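Local coordinates for protein GCN5-related N-acetyltransferase (Streptococcus suis, PDB 3G3S) that probably transfers an acetyl group from acetyl-coenzyme A to an amine acceptor, as a member of the GNAT acetyltransferase family whose substrate is not established, at residues A[33-36]-A[41-44]; A[63-68]-A[84-89]; A[106-111]-A[211-216]. All coordinates share one frame; numbering follows the deposited sequence.

Contacts 1 and 2 lie on one side of the chain's centre, 13 Å apart between centres, and they touch: CD1 of Leu64 packs on the backbone of 42-43, and Leu44 meets Cys68. Helix 62-68 is shared ground, covering the hairpin of contact 1 with one side and meeting helix 80-90 in contact 2 with another. The centre of contact 3 lies 36 and 39 Å from those of contacts 1 and 2, on the opposite side of the chain's centre. The chemistry follows the setting. Contact 1, partly buried at the edge of this chain's sheet, is mainly polar, with five direct hydrogen bonds; contact 2 is buried and wholly apolar; contact 3, also apolar, lies at the surface.

Contact 1: residues A[33-36]-A[41-44]; sequences YVDD and QSAL
Tyr33 and Leu44 face each other as an antiparallel hydrogen-bonded pair, each backbone giving and receiving one bond: Tyr33 N to Leu44 O at 3.0 Å, and Leu44 N to Tyr33 O at 2.8 Å. Next along, Val34 and Ala43 form a non-hydrogen-bonded pair, where CG1 of Val34 rests on CB of Ala43 at 3.7 Å. The hairpin then leaves regular pairing. Asp35 N still donates to Ser42 O, but at 3.2 Å and with the donor tilted 35° from the carbonyl plane.

What closes the end is the carboxylate of Asp35. Its chi1 of 67° sets CG between the backbone N and the carbonyl carbon, and from there the group swings across to the neighbouring strand of the hairpin. OD1 takes two backbone N-H groups: Gln41 N at 2.9 Å on the syn side, nearly in the carboxylate plane, and Ser42 N at 3.2 Å from above that plane, 68° out of it. OD2 is served by two waters, one also lying very close to Ser42 OG, a link too short to be relied on, and the other bridging to Gln41 NE2. The settled partner of the Ser42 hydroxyl is Gln59 O, which ties this end to the loop after strand 52-58.

Tyr33 and Leu44 lie side by side on the face covered by helix 62-68, whereas Val34 and Ala43 meet Val9 of helix 2-13 on the other; Val34 also packs on Met2 of the second subunit. One carboxylate oxygen therefore takes up two backbone N-H groups where strand pairing runs out, while the other oxygen receives water, an environment that would be expected to favour the ionised form.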
ATOM      1  N   TYR A  33       1.733 -10.158  14.020  1.00 21.98           N
ATOM      2  CA  TYR A  33       2.269 -11.357  14.669  1.00 22.90           C
ATOM      3  C   TYR A  33       1.331 -12.519  14.363  1.00 24.87           C
ATOM      4  O   TYR A  33       0.118 -12.351  14.221  1.00 23.35           O
ATOM      5  CB  TYR A  33       2.335 -11.144  16.156  1.00 21.20           C
ATOM      6  CG  TYR A  33       3.215 -10.011  16.560  1.00 24.20           C
ATOM      7  CD1 TYR A  33       2.722  -8.715  16.644  1.00 23.41           C
ATOM      8  CD2 TYR A  33       4.524 -10.219  16.880  1.00 23.69           C
ATOM      9  CE1 TYR A  33       3.525  -7.672  17.042  1.00 17.81           C
ATOM     10  CE2 TYR A  33       5.337  -9.169  17.262  1.00 24.20           C
ATOM     11  CZ  TYR A  33       4.823  -7.905  17.338  1.00 25.90           C
ATOM     12  OH  TYR A  33       5.623  -6.875  17.713  1.00 29.89           O
ATOM     13  N   VAL A  34       1.897 -13.716  14.266  1.00 21.52           N
ATOM     14  CA  VAL A  34       1.104 -14.869  13.925  1.00 21.71           C
ATOM     15  C   VAL A  34       1.562 -16.037  14.765  1.00 22.86           C
ATOM     16  O   VAL A  34       2.604 -15.969  15.423  1.00 21.68           O
ATOM     17  CB  VAL A  34       1.170 -15.213  12.405  1.00 22.85           C
ATOM     18  CG1 VAL A  34       0.527 -14.094  11.561  1.00 24.15           C
ATOM     19  CG2 VAL A  34       2.620 -15.485  11.942  1.00 21.18           C
ATOM     20  N   ASP A  35       0.731 -17.062  14.800  1.00 25.86           N
ATOM     21  CA  ASP A  35       1.083 -18.274  15.532  1.00 28.26           C
ATOM     22  C   ASP A  35       2.205 -19.042  14.816  1.00 31.27           C
ATOM     23  O   ASP A  35       3.071 -19.608  15.473  1.00 35.45           O
ATOM     24  CB  ASP A  35      -0.142 -19.173  15.750  1.00 27.29           C
ATOM     25  CG  ASP A  35      -0.698 -19.768  14.473  1.00 26.34           C
ATOM     26  OD1 ASP A  35      -0.730 -19.094  13.414  1.00 28.80           O
ATOM     27  OD2 ASP A  35      -1.189 -20.918  14.549  1.00 31.18           O
ATOM     28  N   ASP A  36       2.224 -19.033  13.493  1.00 31.40           N
ATOM     29  CA  ASP A  36       3.187 -19.829  12.752  1.00 36.71           C
ATOM     30  C   ASP A  36       3.475 -19.147  11.450  1.00 38.62           C
ATOM     31  O   ASP A  36       2.569 -18.938  10.648  1.00 39.74           O
ATOM     32  CB  ASP A  36       2.583 -21.221  12.518  1.00 38.93           C
ATOM     33  CG  ASP A  36       3.554 -22.212  11.879  1.00 41.99           C
ATOM     34  OD1 ASP A  36       4.025 -21.996  10.742  1.00 48.79           O
ATOM     35  OD2 ASP A  36       3.790 -23.256  12.517  1.00 48.97           O
ATOM     36  N   GLN A  41      -2.525 -19.574  11.242  1.00 29.31           N
ATOM     37  CA  GLN A  41      -3.949 -19.796  11.474  1.00 27.18           C
ATOM     38  C   GLN A  41      -4.553 -18.746  12.424  1.00 23.46           C
ATOM     39  O   GLN A  41      -5.762 -18.655  12.561  1.00 23.14           O
ATOM     40  CB  GLN A  41      -4.187 -21.145  12.123  1.00 30.28           C
ATOM     41  CG  GLN A  41      -3.708 -22.398  11.419  1.00 37.17           C
ATOM     42  CD  GLN A  41      -4.086 -23.648  12.251  1.00 49.22           C
ATOM     43  OE1 GLN A  41      -5.274 -23.924  12.464  1.00 51.93           O
ATOM     44  NE2 GLN A  41      -3.076 -24.382  12.742  1.00 46.83           N
ATOM     45  N   SER A  42      -3.690 -18.007  13.106  1.00 22.47           N
ATOM     46  CA  SER A  42      -4.049 -17.025  14.097  1.00 23.71           C
ATOM     47  C   SER A  42      -3.152 -15.814  13.889  1.00 22.53           C
ATOM     48  O   SER A  42      -1.993 -15.958  13.607  1.00 24.17           O
ATOM     49  CB  SER A  42      -3.877 -17.621  15.505  1.00 22.26           C
ATOM     50  OG  SER A  42      -4.652 -18.816  15.650  1.00 21.66           O
ATOM     51  N   ALA A  43      -3.704 -14.613  13.997  1.00 20.20           N
ATOM     52  CA  ALA A  43      -2.924 -13.412  13.820  1.00 22.05           C
ATOM     53  C   ALA A  43      -3.374 -12.257  14.738  1.00 20.68           C
ATOM     54  O   ALA A  43      -4.496 -12.208  15.248  1.00 23.05           O
ATOM     55  CB  ALA A  43      -2.948 -12.965  12.332  1.00 21.58           C
ATOM     56  N   LEU A  44      -2.444 -11.330  14.914  1.00 21.81           N
ATOM     57  CA  LEU A  44      -2.577 -10.162  15.755  1.00 20.52           C
ATOM     58  C   LEU A  44      -2.063  -8.951  14.999  1.00 20.58           C
ATOM     59  O   LEU A  44      -0.938  -8.936  14.515  1.00 20.55           O
ATOM     60  CB  LEU A  44      -1.741 -10.311  17.035  1.00 19.97           C
ATOM     61  CG  LEU A  44      -1.565  -9.078  17.928  1.00 16.60           C
ATOM     62  CD1 LEU A  44      -2.878  -8.633  18.603  1.00 14.66           C
ATOM     63  CD2 LEU A  44      -0.498  -9.372  18.997  1.00 22.43           C
TER
HETATM   64  O   HOH W   1      -3.903 -21.190  15.630  1.00 24.58           O
HETATM   65  O   HOH W   2      -0.446 -22.820  12.651  1.00 37.88           O

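Contact 2: residues A[63-68]-A[84-89]; sequences DLLKIC and DLIEEV
The two helical segments come nearest at Leu65 and Ile86, whose CA atoms are 7.6 Å apart, and no hydrogen bond passes between them, so the contact rests on side chains alone. Leu65 supplies one whole side of it. Leu65 leaves its backbone toward helix 80-90, and with CG anti to the carbonyl carbon (chi1 -62°) and the chain extended to CD1, the two methyls divide between two partners. CD1 reaches Leu85, lying 3.7 Å from CD2 and 3.8 Å from CG of that residue, the side chains crossing obliquely. CD2 instead meets the CG1 methylene of Ile86 at 3.8 Å, here at about a right angle. Leu85 brings its branch forward by a different torsion, with CG anti to the backbone N (chi1 -179°). These separations are ordinary van der Waals distances, and the area buried is modest at 140 Å², as fits one leucine touching two successive residues of the other helix.

Other residues widen the seam: Trp82 and Tyr90 of helix 80-90 also touch Leu65, and Arg62 lies against Leu85 and Val89. On its other flank helix 62-68 packs Leu64, Ile67 and Cys68 against strand 42-48, while Cys68 also reaches Ile73 and Leu75 of strand 73-77, the strand that links the two helices along the chain.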
ATOM      1  N   ASP A  63      -0.865 -17.536  22.826  1.00 24.92           N
ATOM      2  CA  ASP A  63       0.416 -16.851  22.718  1.00 26.14           C
ATOM      3  C   ASP A  63       0.284 -15.437  22.141  1.00 26.20           C
ATOM      4  O   ASP A  63       1.083 -14.553  22.483  1.00 25.63           O
ATOM      5  CB  ASP A  63       1.409 -17.656  21.909  1.00 28.23           C
ATOM      6  CG  ASP A  63       1.866 -18.921  22.622  1.00 31.92           C
ATOM      7  OD1 ASP A  63       1.428 -19.180  23.772  1.00 39.65           O
ATOM      8  OD2 ASP A  63       2.660 -19.653  21.996  1.00 50.66           O
ATOM      9  N   LEU A  64      -0.696 -15.215  21.267  1.00 24.66           N
ATOM     10  CA  LEU A  64      -0.896 -13.873  20.741  1.00 23.79           C
ATOM     11  C   LEU A  64      -1.436 -12.905  21.829  1.00 24.32           C
ATOM     12  O   LEU A  64      -1.098 -11.715  21.862  1.00 25.96           O
ATOM     13  CB  LEU A  64      -1.812 -13.916  19.503  1.00 23.28           C
ATOM     14  CG  LEU A  64      -1.255 -14.576  18.223  1.00 28.36           C
ATOM     15  CD1 LEU A  64      -2.286 -14.543  17.091  1.00 20.23           C
ATOM     16  CD2 LEU A  64       0.075 -13.928  17.766  1.00 27.21           C
ATOM     17  N   LEU A  65      -2.299 -13.414  22.695  1.00 24.79           N
ATOM     18  CA  LEU A  65      -2.814 -12.649  23.844  1.00 26.13           C
ATOM     19  C   LEU A  65      -1.660 -12.247  24.766  1.00 26.09           C
ATOM     20  O   LEU A  65      -1.627 -11.147  25.339  1.00 22.56           O
ATOM     21  CB  LEU A  65      -3.839 -13.471  24.619  1.00 24.06           C
ATOM     22  CG  LEU A  65      -5.102 -13.864  23.851  1.00 26.20           C
ATOM     23  CD1 LEU A  65      -6.047 -14.762  24.602  1.00 19.61           C
ATOM     24  CD2 LEU A  65      -5.845 -12.565  23.431  1.00 29.78           C
ATOM     25  N   LYS A  66      -0.690 -13.139  24.915  1.00 25.84           N
ATOM     26  CA  LYS A  66       0.457 -12.821  25.770  1.00 29.37           C
ATOM     27  C   LYS A  66       1.238 -11.603  25.307  1.00 30.35           C
ATOM     28  O   LYS A  66       1.704 -10.813  26.135  1.00 30.06           O
ATOM     29  CB  LYS A  66       1.401 -14.011  25.869  1.00 27.66           C
ATOM     30  CG  LYS A  66       0.784 -15.140  26.653  1.00 40.48           C
ATOM     31  CD  LYS A  66       1.733 -16.309  26.800  1.00 45.49           C
ATOM     32  CE  LYS A  66       1.110 -17.404  27.658  1.00 51.65           C
ATOM     33  NZ  LYS A  66       2.146 -18.388  28.107  1.00 61.26           N
ATOM     34  N   ILE A  67       1.350 -11.437  23.989  1.00 28.64           N
ATOM     35  CA  ILE A  67       2.039 -10.307  23.399  1.00 27.09           C
ATOM     36  C   ILE A  67       1.347  -9.007  23.800  1.00 26.94           C
ATOM     37  O   ILE A  67       1.984  -7.958  23.886  1.00 26.82           O
ATOM     38  CB  ILE A  67       2.055 -10.392  21.838  1.00 29.17           C
ATOM     39  CG1 ILE A  67       2.792 -11.627  21.335  1.00 32.13           C
ATOM     40  CG2 ILE A  67       2.704  -9.153  21.223  1.00 29.33           C
ATOM     41  CD1 ILE A  67       2.710 -11.793  19.844  1.00 27.32           C
ATOM     42  N   CYS A  68       0.047  -9.064  24.042  1.00 27.52           N
ATOM     43  CA  CYS A  68      -0.709  -7.893  24.444  1.00 27.62           C
ATOM     44  C   CYS A  68      -0.633  -7.560  25.918  1.00 27.89           C
ATOM     45  O   CYS A  68      -1.046  -6.486  26.313  1.00 25.40           O
ATOM     46  CB  CYS A  68      -2.179  -8.093  24.076  1.00 31.62           C
ATOM     47  SG  CYS A  68      -2.420  -8.381  22.325  1.00 26.47           S
ATOM     48  N   ASP A  84     -14.145 -15.846  24.147  1.00 22.48           N
ATOM     49  CA  ASP A  84     -14.248 -16.921  25.098  1.00 24.92           C
ATOM     50  C   ASP A  84     -12.876 -17.252  25.634  1.00 25.22           C
ATOM     51  O   ASP A  84     -12.736 -17.558  26.815  1.00 27.06           O
ATOM     52  CB  ASP A  84     -14.860 -18.177  24.465  1.00 26.05           C
ATOM     53  CG  ASP A  84     -16.332 -18.020  24.122  1.00 24.46           C
ATOM     54  OD1 ASP A  84     -16.982 -17.068  24.567  1.00 25.98           O
ATOM     55  OD2 ASP A  84     -16.841 -18.894  23.423  1.00 33.71           O
ATOM     56  N   LEU A  85     -11.856 -17.191  24.782  1.00 26.86           N
ATOM     57  CA  LEU A  85     -10.498 -17.479  25.253  1.00 25.83           C
ATOM     58  C   LEU A  85     -10.004 -16.376  26.176  1.00 24.24           C
ATOM     59  O   LEU A  85      -9.407 -16.641  27.203  1.00 28.35           O
ATOM     60  CB  LEU A  85      -9.537 -17.657  24.083  1.00 26.71           C
ATOM     61  CG  LEU A  85      -8.093 -17.987  24.484  1.00 24.56           C
ATOM     62  CD1 LEU A  85      -8.097 -19.313  25.245  1.00 24.10           C
ATOM     63  CD2 LEU A  85      -7.125 -17.987  23.250  1.00 20.92           C
ATOM     64  N   ILE A  86     -10.226 -15.132  25.783  1.00 24.27           N
ATOM     65  CA  ILE A  86      -9.815 -13.987  26.592  1.00 21.78           C
ATOM     66  C   ILE A  86     -10.427 -14.104  27.997  1.00 23.35           C
ATOM     67  O   ILE A  86      -9.745 -13.963  28.999  1.00 24.03           O
ATOM     68  CB  ILE A  86     -10.264 -12.621  25.917  1.00 20.53           C
ATOM     69  CG1 ILE A  86      -9.492 -12.371  24.607  1.00 18.12           C
ATOM     70  CG2 ILE A  86     -10.018 -11.457  26.834  1.00 17.02           C
ATOM     71  CD1 ILE A  86     -10.092 -11.270  23.661  1.00 20.81           C
ATOM     72  N   GLU A  87     -11.730 -14.371  28.057  1.00 25.22           N
ATOM     73  CA  GLU A  87     -12.434 -14.408  29.341  1.00 23.89           C
ATOM     74  C   GLU A  87     -11.972 -15.573  30.164  1.00 26.08           C
ATOM     75  O   GLU A  87     -11.817 -15.447  31.368  1.00 28.77           O
ATOM     76  CB  GLU A  87     -13.926 -14.464  29.162  1.00 24.78           C
ATOM     77  CG  GLU A  87     -14.458 -13.154  28.558  1.00 22.26           C
ATOM     78  CD  GLU A  87     -15.917 -13.143  28.325  1.00 30.38           C
ATOM     79  OE1 GLU A  87     -16.586 -14.113  28.700  1.00 37.19           O
ATOM     80  OE2 GLU A  87     -16.407 -12.152  27.749  1.00 31.33           O
ATOM     81  N   GLU A  88     -11.772 -16.699  29.508  1.00 27.10           N
ATOM     82  CA  GLU A  88     -11.306 -17.898  30.175  1.00 26.97           C
ATOM     83  C   GLU A  88      -9.922 -17.728  30.781  1.00 28.50           C
ATOM     84  O   GLU A  88      -9.681 -18.102  31.943  1.00 28.67           O
ATOM     85  CB  GLU A  88     -11.279 -19.069  29.188  1.00 26.98           C
ATOM     86  CG  GLU A  88     -10.663 -20.339  29.773  1.00 28.06           C
ATOM     87  CD  GLU A  88     -10.774 -21.503  28.840  1.00 36.86           C
ATOM     88  OE1 GLU A  88     -11.854 -22.132  28.827  1.00 42.97           O
ATOM     89  OE2 GLU A  88      -9.780 -21.789  28.147  1.00 35.68           O
ATOM     90  N   VAL A  89      -9.002 -17.209  29.983  1.00 27.38           N
ATOM     91  CA  VAL A  89      -7.616 -17.053  30.423  1.00 24.72           C
ATOM     92  C   VAL A  89      -7.415 -15.989  31.510  1.00 25.73           C
ATOM     93  O   VAL A  89      -6.622 -16.194  32.432  1.00 26.93           O
ATOM     94  CB  VAL A  89      -6.681 -16.724  29.252  1.00 22.82           C
ATOM     95  CG1 VAL A  89      -5.258 -16.364  29.768  1.00 25.90           C
ATOM     96  CG2 VAL A  89      -6.624 -17.875  28.221  1.00 26.83           C
TER

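Contact 3: residues A[106-111]-A[211-216]; sequences TEFDLG and ACLDRG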
ATOM      1  N   THR A 106     -19.300   7.251   4.388  1.00 31.75           N
ATOM      2  CA  THR A 106     -19.899   8.473   4.881  1.00 31.31           C
ATOM      3  C   THR A 106     -20.085   9.576   3.857  1.00 33.46           C
ATOM      4  O   THR A 106     -19.174   9.905   3.120  1.00 31.28           O
ATOM      5  CB  THR A 106     -19.004   9.051   5.974  1.00 30.33           C
ATOM      6  OG1 THR A 106     -18.529   7.976   6.785  1.00 28.65           O
ATOM      7  CG2 THR A 106     -19.759  10.025   6.813  1.00 22.27           C
ATOM      8  N   GLU A 107     -21.277  10.158   3.847  1.00 37.30           N
ATOM      9  CA  GLU A 107     -21.559  11.334   3.045  1.00 39.84           C
ATOM     10  C   GLU A 107     -21.549  12.483   4.037  1.00 35.79           C
ATOM     11  O   GLU A 107     -22.427  12.562   4.878  1.00 38.05           O
ATOM     12  CB  GLU A 107     -22.941  11.240   2.366  1.00 40.90           C
ATOM     13  CG  GLU A 107     -23.099  10.150   1.305  1.00 51.72           C
ATOM     14  CD  GLU A 107     -24.568   9.971   0.855  1.00 64.91           C
ATOM     15  OE1 GLU A 107     -25.339  10.964   0.841  1.00 68.72           O
ATOM     16  OE2 GLU A 107     -24.944   8.827   0.509  1.00 74.34           O
ATOM     17  N   PHE A 108     -20.550  13.346   3.965  1.00 34.50           N
ATOM     18  CA  PHE A 108     -20.446  14.504   4.857  1.00 34.38           C
ATOM     19  C   PHE A 108     -21.147  15.731   4.285  1.00 34.96           C
ATOM     20  O   PHE A 108     -21.131  15.937   3.087  1.00 37.84           O
ATOM     21  CB  PHE A 108     -18.987  14.863   5.101  1.00 34.29           C
ATOM     22  CG  PHE A 108     -18.240  13.813   5.860  1.00 34.96           C
ATOM     23  CD1 PHE A 108     -18.502  13.614   7.203  1.00 37.20           C
ATOM     24  CD2 PHE A 108     -17.285  13.023   5.238  1.00 34.54           C
ATOM     25  CE1 PHE A 108     -17.826  12.643   7.911  1.00 28.40           C
ATOM     26  CE2 PHE A 108     -16.604  12.046   5.953  1.00 33.22           C
ATOM     27  CZ  PHE A 108     -16.875  11.862   7.279  1.00 29.61           C
ATOM     28  N   ASP A 109     -21.730  16.541   5.163  1.00 32.94           N
ATOM     29  CA  ASP A 109     -22.406  17.777   4.785  1.00 32.00           C
ATOM     30  C   ASP A 109     -21.390  18.833   5.070  1.00 30.33           C
ATOM     31  O   ASP A 109     -21.228  19.248   6.201  1.00 30.62           O
ATOM     32  CB  ASP A 109     -23.671  17.916   5.618  1.00 35.32           C
ATOM     33  CG  ASP A 109     -24.440  19.192   5.348  1.00 36.77           C
ATOM     34  OD1 ASP A 109     -23.890  20.111   4.718  1.00 29.64           O
ATOM     35  OD2 ASP A 109     -25.592  19.259   5.830  1.00 44.08           O
ATOM     36  N   LEU A 110     -20.666  19.247   4.049  1.00 29.92           N
ATOM     37  CA  LEU A 110     -19.611  20.228   4.229  1.00 32.93           C
ATOM     38  C   LEU A 110     -20.103  21.551   4.808  1.00 33.65           C
ATOM     39  O   LEU A 110     -19.363  22.232   5.531  1.00 34.20           O
ATOM     40  CB  LEU A 110     -18.924  20.530   2.898  1.00 33.98           C
ATOM     41  CG  LEU A 110     -18.321  19.410   2.046  1.00 38.80           C
ATOM     42  CD1 LEU A 110     -17.634  20.033   0.819  1.00 27.70           C
ATOM     43  CD2 LEU A 110     -17.343  18.552   2.830  1.00 39.93           C
ATOM     44  N   GLY A 111     -21.328  21.943   4.459  1.00 36.11           N
ATOM     45  CA  GLY A 111     -21.900  23.211   4.957  1.00 33.64           C
ATOM     46  C   GLY A 111     -22.087  23.155   6.454  1.00 32.92           C
ATOM     47  O   GLY A 111     -21.724  24.071   7.187  1.00 32.23           O
ATOM     48  N   ALA A 211     -10.458  19.156   6.813  1.00 30.01           N
ATOM     49  CA  ALA A 211      -9.056  19.111   6.418  1.00 29.96           C
ATOM     50  C   ALA A 211      -8.749  17.821   5.641  1.00 30.58           C
ATOM     51  O   ALA A 211      -7.996  17.831   4.649  1.00 30.95           O
ATOM     52  CB  ALA A 211      -8.158  19.214   7.646  1.00 30.23           C
ATOM     53  N   CYS A 212      -9.309  16.710   6.117  1.00 30.40           N
ATOM     54  CA  CYS A 212      -9.143  15.413   5.471  1.00 29.75           C
ATOM     55  C   CYS A 212      -9.739  15.391   4.087  1.00 30.00           C
ATOM     56  O   CYS A 212      -9.065  15.068   3.118  1.00 29.48           O
ATOM     57  CB  CYS A 212      -9.791  14.318   6.301  1.00 28.64           C
ATOM     58  SG  CYS A 212      -8.714  13.870   7.695  1.00 31.20           S
ATOM     59  N   LEU A 213     -11.010  15.749   4.012  1.00 32.45           N
ATOM     60  CA  LEU A 213     -11.714  15.783   2.747  1.00 34.22           C
ATOM     61  C   LEU A 213     -10.978  16.664   1.739  1.00 37.62           C
ATOM     62  O   LEU A 213     -10.808  16.292   0.579  1.00 38.59           O
ATOM     63  CB  LEU A 213     -13.152  16.251   2.953  1.00 35.29           C
ATOM     64  CG  LEU A 213     -14.089  15.373   3.805  1.00 29.41           C
ATOM     65  CD1 LEU A 213     -15.449  16.004   3.793  1.00 31.77           C
ATOM     66  CD2 LEU A 213     -14.198  13.909   3.349  1.00 32.39           C
ATOM     67  N   ASP A 214     -10.494  17.806   2.197  1.00 41.56           N
ATOM     68  CA  ASP A 214      -9.725  18.717   1.356  1.00 43.17           C
ATOM     69  C   ASP A 214      -8.480  18.059   0.759  1.00 42.54           C
ATOM     70  O   ASP A 214      -8.070  18.397  -0.342  1.00 43.33           O
ATOM     71  CB  ASP A 214      -9.293  19.927   2.183  1.00 45.14           C
ATOM     72  CG  ASP A 214      -8.505  20.927   1.380  1.00 53.55           C
ATOM     73  OD1 ASP A 214      -9.101  21.561   0.476  1.00 58.43           O
ATOM     74  OD2 ASP A 214      -7.294  21.086   1.670  1.00 65.20           O
ATOM     75  N   ARG A 215      -7.867  17.132   1.486  1.00 39.78           N
ATOM     76  CA  ARG A 215      -6.667  16.444   1.004  1.00 38.38           C
ATOM     77  C   ARG A 215      -6.989  15.085   0.364  1.00 35.61           C
ATOM     78  O   ARG A 215      -6.084  14.336   0.026  1.00 34.85           O
ATOM     79  CB  ARG A 215      -5.692  16.208   2.170  1.00 38.48           C
ATOM     80  CG  ARG A 215      -5.116  17.432   2.802  1.00 42.35           C
ATOM     81  CD  ARG A 215      -4.653  17.117   4.204  1.00 45.93           C
ATOM     82  NE  ARG A 215      -3.840  18.169   4.833  1.00 49.65           N
ATOM     83  CZ  ARG A 215      -4.293  19.334   5.308  1.00 52.26           C
ATOM     84  NH1 ARG A 215      -5.575  19.690   5.199  1.00 59.81           N
ATOM     85  NH2 ARG A 215      -3.442  20.179   5.882  1.00 48.71           N
ATOM     86  N   GLY A 216      -8.265  14.758   0.205  1.00 33.57           N
ATOM     87  CA  GLY A 216      -8.653  13.459  -0.344  1.00 34.54           C
ATOM     88  C   GLY A 216      -8.496  12.266   0.593  1.00 32.35           C
ATOM     89  O   GLY A 216      -8.504  11.128   0.143  1.00 35.79           O
TER
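This is a small apolar surface contact in the GNAT fold, joining the lead-in and first residues of helix 110-118 with the C-terminal end of helix 200-214, which a Schellman motif closes. No hydrogen bond crosses between 106-111 and 211-216, the summed buried area is 126 Å², and three side chains make the contact, Phe108 and Leu110 on one segment and Leu213 on the other. Leu110 is exposed, Phe108 and Leu213 partly so.

Leu213 points toward the opposite segment and splits its methyls. CD2 comes to CD2 of the Phe108 ring at 3.7 Å, approaching obliquely, while CD1 lies near the same ring atom at 3.8 Å and is also close to CB of Phe108. The ring has further neighbours: CG2 of Thr106 sits 3.4 Å above one face, offset toward the rim, Tyr237 meets it edge-to-face, and Ile209 and Pro219 also pack on Phe108. Pro219 of strand 218-223, which follows helix 200-214, also touches Leu213.

A helix end on each segment is finished by local bonds. Asp109 is the N-cap of helix 110-118, its OD1 accepting a weak bond from Gly111 N as well as one from His112 N. At the C-terminal end of helix 200-214, Gly216, with a positive phi of 74°, is the C-prime residue: its N bonds to Leu213 O at 3.0 Å, and Leu217 N returns to Cys212 O. The guanidinium of Arg215 folds back, NH1 donating to Ala211 O from above the carbonyl plane.

Leu110 starts off to one side, yet its extended chain (chi2 -177°) carries CD2 to within 3.3 Å of Leu213 CD1, tighter than usual for two methyl carbons and, this near the surface, to be read with caution.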